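Local structure of polyporopepsin (Irpex lacteus, 1WKR) at residues A[17-29]-A[40-52]. The protein cleaves peptide bonds as a pepsin-like aspartic endopeptidase of broad specificity that clots milk. Sequence-based numbering, arbitrary orientation.
Sequences NVGVGSPATTYSL and LGADKSYVKTSTS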
loop_
_atom_site.group_PDB
_atom_site.type_symbol
_atom_site.label_atom_id
_atom_site.label_comp_id
_atom_site.label_asym_id
_atom_site.label_seq_id
_atom_site.Cartn_x
_atom_site.Cartn_y
_atom_site.Cartn_z
ATOM N N ASN A 17 2.699 6.095 13.413
ATOM C CA ASN A 17 2.372 6.011 14.842
ATOM C C ASN A 17 0.930 6.209 15.055
ATOM O O ASN A 17 0.272 7.139 14.552
ATOM C CB ASN A 17 3.167 7.132 15.626
ATOM C CG ASN A 17 4.593 6.748 15.684
ATOM O OD1 ASN A 17 5.420 7.803 15.740
ATOM N ND2 ASN A 17 4.990 5.619 15.704
ATOM N N VAL A 18 0.346 5.303 15.855
ATOM C CA VAL A 18 -1.089 5.290 16.143
ATOM C C VAL A 18 -1.253 5.156 17.648
ATOM O O VAL A 18 -0.699 4.172 18.261
ATOM C CB VAL A 18 -1.824 4.121 15.446
ATOM C CG1 VAL A 18 -3.297 4.138 15.701
ATOM C CG2 VAL A 18 -1.512 4.159 13.936
ATOM N N GLY A 19 -1.939 6.063 18.290
ATOM C CA GLY A 19 -2.250 5.878 19.726
ATOM C C GLY A 19 -3.487 5.069 19.908
ATOM O O GLY A 19 -4.476 5.197 19.161
ATOM N N VAL A 20 -3.490 4.190 20.914
ATOM C CA VAL A 20 -4.637 3.399 21.270
ATOM C C VAL A 20 -4.808 3.468 22.787
ATOM O O VAL A 20 -3.833 3.220 23.530
ATOM C CB VAL A 20 -4.507 1.953 20.807
ATOM C CG1 VAL A 20 -5.800 1.206 21.167
ATOM C CG2 VAL A 20 -4.230 1.875 19.265
ATOM N N GLY A 21 -6.002 3.823 23.183
ATOM C CA GLY A 21 -6.375 3.900 24.657
ATOM C C GLY A 21 -6.343 5.353 25.142
ATOM O O GLY A 21 -5.979 6.292 24.487
ATOM N N SER A 22 -6.686 5.393 26.414
ATOM C CA SER A 22 -6.606 6.660 27.221
ATOM C C SER A 22 -6.234 6.307 28.631
ATOM O O SER A 22 -7.077 5.750 29.381
ATOM C CB SER A 22 -7.951 7.351 27.217
ATOM O OG SER A 22 -7.870 8.574 27.899
ATOM N N PRO A 23 -5.017 6.566 28.999
ATOM C CA PRO A 23 -3.961 7.261 28.261
ATOM C C PRO A 23 -3.485 6.319 27.063
ATOM O O PRO A 23 -3.558 5.112 27.157
ATOM C CB PRO A 23 -2.829 7.417 29.264
ATOM C CG PRO A 23 -3.054 6.399 30.174
ATOM C CD PRO A 23 -4.547 6.211 30.370
ATOM N N ALA A 24 -3.027 6.992 26.044
ATOM C CA ALA A 24 -2.703 6.266 24.752
ATOM C C ALA A 24 -1.286 5.635 24.849
ATOM O O ALA A 24 -0.337 6.254 25.284
ATOM C CB ALA A 24 -2.772 7.249 23.598
ATOM N N THR A 25 -1.254 4.399 24.381
ATOM C CA THR A 25 0.031 3.752 24.076
ATOM C C THR A 25 0.220 3.896 22.563
ATOM O O THR A 25 -0.717 3.718 21.803
ATOM C CB THR A 25 -0.024 2.258 24.494
ATOM O OG1 THR A 25 -0.041 2.235 25.955
ATOM C CG2 THR A 25 1.220 1.488 24.067
ATOM N N THR A 26 1.451 4.169 22.137
ATOM C CA THR A 26 1.748 4.244 20.725
ATOM C C THR A 26 2.168 2.939 20.132
ATOM O O THR A 26 3.010 2.198 20.684
ATOM C CB THR A 26 2.902 5.219 20.548
ATOM O OG1 THR A 26 2.456 6.534 20.948
ATOM C CG2 THR A 26 3.261 5.377 19.030
ATOM N N TYR A 27 1.595 2.601 18.959
ATOM C CA TYR A 27 1.923 1.421 18.213
ATOM C C TYR A 27 2.342 1.889 16.809
ATOM O O TYR A 27 1.799 2.861 16.260
ATOM C CB TYR A 27 0.710 0.497 18.073
ATOM C CG TYR A 27 0.187 0.043 19.437
ATOM C CD1 TYR A 27 -0.656 0.872 20.167
ATOM C CD2 TYR A 27 0.556 -1.173 19.969
ATOM C CE1 TYR A 27 -1.143 0.499 21.409
ATOM C CE2 TYR A 27 0.056 -1.590 21.273
ATOM C CZ TYR A 27 -0.764 -0.713 21.878
ATOM O OH TYR A 27 -1.296 -1.111 23.155
ATOM N N SER A 28 3.266 1.147 16.170
ATOM C CA SER A 28 3.716 1.512 14.803
ATOM C C SER A 28 2.985 0.571 13.847
ATOM O O SER A 28 3.289 -0.617 13.795
ATOM C CB SER A 28 5.206 1.376 14.765
ATOM O OG SER A 28 5.648 1.772 13.470
ATOM N N LEU A 29 1.993 1.093 13.119
ATOM C CA LEU A 29 1.134 0.285 12.294
ATOM C C LEU A 29 1.448 0.480 10.846
ATOM O O LEU A 29 1.669 1.598 10.344
ATOM C CB LEU A 29 -0.337 0.617 12.536
ATOM C CG LEU A 29 -0.829 0.420 14.014
ATOM C CD1 LEU A 29 -2.327 0.472 14.032
ATOM C CD2 LEU A 29 -0.409 -0.980 14.573
ATOM N N LEU A 40 -3.449 -4.676 16.123
ATOM C CA LEU A 40 -2.158 -4.559 16.797
ATOM C C LEU A 40 -1.894 -5.870 17.579
ATOM O O LEU A 40 -2.758 -6.749 17.652
ATOM C CB LEU A 40 -2.113 -3.307 17.718
ATOM C CG LEU A 40 -3.181 -3.239 18.799
ATOM C CD1 LEU A 40 -2.819 -4.061 20.077
ATOM C CD2 LEU A 40 -3.361 -1.771 19.192
ATOM N N GLY A 41 -0.691 -5.980 18.122
ATOM C CA GLY A 41 -0.342 -7.170 18.947
ATOM C C GLY A 41 0.765 -7.933 18.330
ATOM O O GLY A 41 1.161 -8.998 18.918
ATOM N N ALA A 42 1.324 -7.576 17.167
ATOM C CA ALA A 42 2.486 -8.286 16.610
ATOM C C ALA A 42 3.732 -8.013 17.335
ATOM O O ALA A 42 4.784 -8.747 17.116
ATOM C CB ALA A 42 2.652 -7.944 15.102
ATOM N N ASP A 43 3.815 -7.016 18.151
ATOM C CA ASP A 43 5.064 -6.675 18.944
ATOM C C ASP A 43 4.608 -6.280 20.326
ATOM O O ASP A 43 4.397 -7.176 21.200
ATOM C CB ASP A 43 5.886 -5.688 18.242
ATOM C CG ASP A 43 7.184 -5.359 18.984
ATOM O OD1 ASP A 43 7.437 -6.005 20.000
ATOM O OD2 ASP A 43 7.916 -4.409 18.575
ATOM N N LYS A 44 4.391 -5.005 20.578
ATOM C CA LYS A 44 3.926 -4.542 21.923
ATOM C C LYS A 44 2.625 -5.233 22.262
ATOM O O LYS A 44 1.676 -5.369 21.472
ATOM C CB LYS A 44 3.634 -3.062 21.847
ATOM C CG LYS A 44 4.886 -2.231 21.594
ATOM C CD LYS A 44 4.471 -0.717 21.378
ATOM C CE LYS A 44 5.562 0.255 21.243
ATOM N NZ LYS A 44 5.448 1.447 21.951
ATOM N N SER A 45 2.448 -5.613 23.556
ATOM C CA SER A 45 1.199 -6.133 24.056
ATOM C C SER A 45 0.149 -4.974 24.019
ATOM O O SER A 45 0.472 -3.831 24.241
ATOM C CB SER A 45 1.372 -6.571 25.504
ATOM O OG SER A 45 2.345 -7.596 25.578
ATOM N N TYR A 46 -1.084 -5.420 23.842
ATOM C CA TYR A 46 -2.227 -4.482 23.915
ATOM C C TYR A 46 -2.362 -3.972 25.357
ATOM O O TYR A 46 -2.632 -4.752 26.271
ATOM C CB TYR A 46 -3.493 -5.188 23.513
ATOM C CG TYR A 46 -4.765 -4.378 23.511
ATOM C CD1 TYR A 46 -4.780 -3.027 23.178
ATOM C CD2 TYR A 46 -5.979 -5.001 23.800
ATOM C CE1 TYR A 46 -5.969 -2.307 23.162
ATOM C CE2 TYR A 46 -7.157 -4.289 23.774
ATOM C CZ TYR A 46 -7.134 -2.993 23.453
ATOM O OH TYR A 46 -8.382 -2.332 23.402
ATOM N N VAL A 47 -2.227 -2.677 25.528
ATOM C CA VAL A 47 -2.389 -2.031 26.873
ATOM C C VAL A 47 -3.829 -1.636 27.005
ATOM O O VAL A 47 -4.345 -0.725 26.258
ATOM C CB VAL A 47 -1.480 -0.873 26.967
ATOM C CG1 VAL A 47 -1.678 -0.214 28.364
ATOM C CG2 VAL A 47 0.001 -1.364 26.824
ATOM N N LYS A 48 -4.585 -2.262 27.888
ATOM C CA LYS A 48 -6.018 -2.063 28.053
ATOM C C LYS A 48 -6.263 -0.950 29.041
ATOM O O LYS A 48 -5.815 -0.966 30.217
ATOM C CB LYS A 48 -6.662 -3.349 28.558
ATOM C CG LYS A 48 -6.590 -4.407 27.443
ATOM C CD LYS A 48 -7.334 -5.699 27.927
ATOM C CE LYS A 48 -7.280 -6.789 26.831
ATOM N NZ LYS A 48 -7.998 -8.013 27.330
ATOM N N THR A 49 -6.975 0.088 28.620
ATOM C CA THR A 49 -7.336 1.216 29.439
ATOM C C THR A 49 -8.821 1.298 29.482
ATOM O O THR A 49 -9.566 0.478 28.976
ATOM C CB THR A 49 -6.761 2.528 28.852
ATOM O OG1 THR A 49 -7.396 2.779 27.552
ATOM C CG2 THR A 49 -5.271 2.442 28.654
ATOM N N SER A 50 -9.331 2.422 30.113
ATOM C CA SER A 50 -10.746 2.475 30.311
ATOM C C SER A 50 -11.601 2.633 29.059
ATOM O O SER A 50 -12.757 2.317 29.015
ATOM C CB SER A 50 -11.113 3.716 31.193
ATOM O OG SER A 50 -10.806 4.926 30.521
ATOM N N THR A 51 -10.927 3.010 27.929
ATOM C CA THR A 51 -11.652 3.154 26.663
ATOM C C THR A 51 -11.694 1.781 25.874
ATOM O O THR A 51 -12.354 1.736 24.845
ATOM C CB THR A 51 -10.988 4.181 25.782
ATOM O OG1 THR A 51 -9.602 3.992 25.682
ATOM C CG2 THR A 51 -11.208 5.648 26.365
ATOM N N SER A 52 -10.996 0.790 26.343
ATOM C CA SER A 52 -11.055 -0.569 25.710
ATOM C C SER A 52 -12.376 -1.234 26.073
ATOM O O SER A 52 -12.696 -1.277 27.309
ATOM C CB SER A 52 -9.864 -1.376 26.218
ATOM O OG SER A 52 -9.921 -2.694 25.642
HETATM O O HOH W 1 -3.452 0.436 23.953
HETATM O O HOH W 2 -9.253 7.111 30.631
#
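The Tyr27 ring takes Leu40 CD2 over the centre of one face, a CH-pi contact 3.7 Å from the ring centroid and only 4° off the normal. Ser45 O of the loop and Val18 O of the neighbouring strand lie in the ring plane, at its edge. Lys44 CB packs obliquely against CE2 and CD2. With CG anti to the carbonyl carbon (chi1 -60°), the ring lies against Leu40 and its OH reaches the backbone of Val47. Val47 N donates to Tyr27 OH at 3.0 Å, nearly straight at 171°. The same hydroxyl donates to a water, which in turn donates to Val20 O and Val47 O. This water therefore joins the hairpin to the loop. Replacing Tyr27 by an alanine is likely to strip Leu40 CD2 of its aromatic face and to leave Val47 N and the shared water without the hydroxyl.

The Tyr46 ring offers its edge to Val20, with CE1 4.0 Å from Val20 CG1. Its hydroxyl is hydrogen-bonded to the Asp75 carboxylate on strand 67-79. The other Val20 branch, CG2, meets Leu40 CD2 tip to tip at 3.7 Å.

Polar bonds hold both ends of the contact. Lys44 NZ, on a chain bent at its last torsion, donates to Thr26 O at 2.8 Å. At the hairpin turn, Ser22 N donates to Thr49 OG1 at 2.9 Å. Thr49 OG1 also lies over Gly21 CA, where a side chain would clash. A second water links Ser22 O with Ser50 OG.

The contact joins the antiparallel hairpin of strands 14-20 and 25-32 to the irregular loop after strand 39-40. It lies in the N-terminal lobe of the pepsin fold, where the second hairpin strand runs on to the catalytic Asp32.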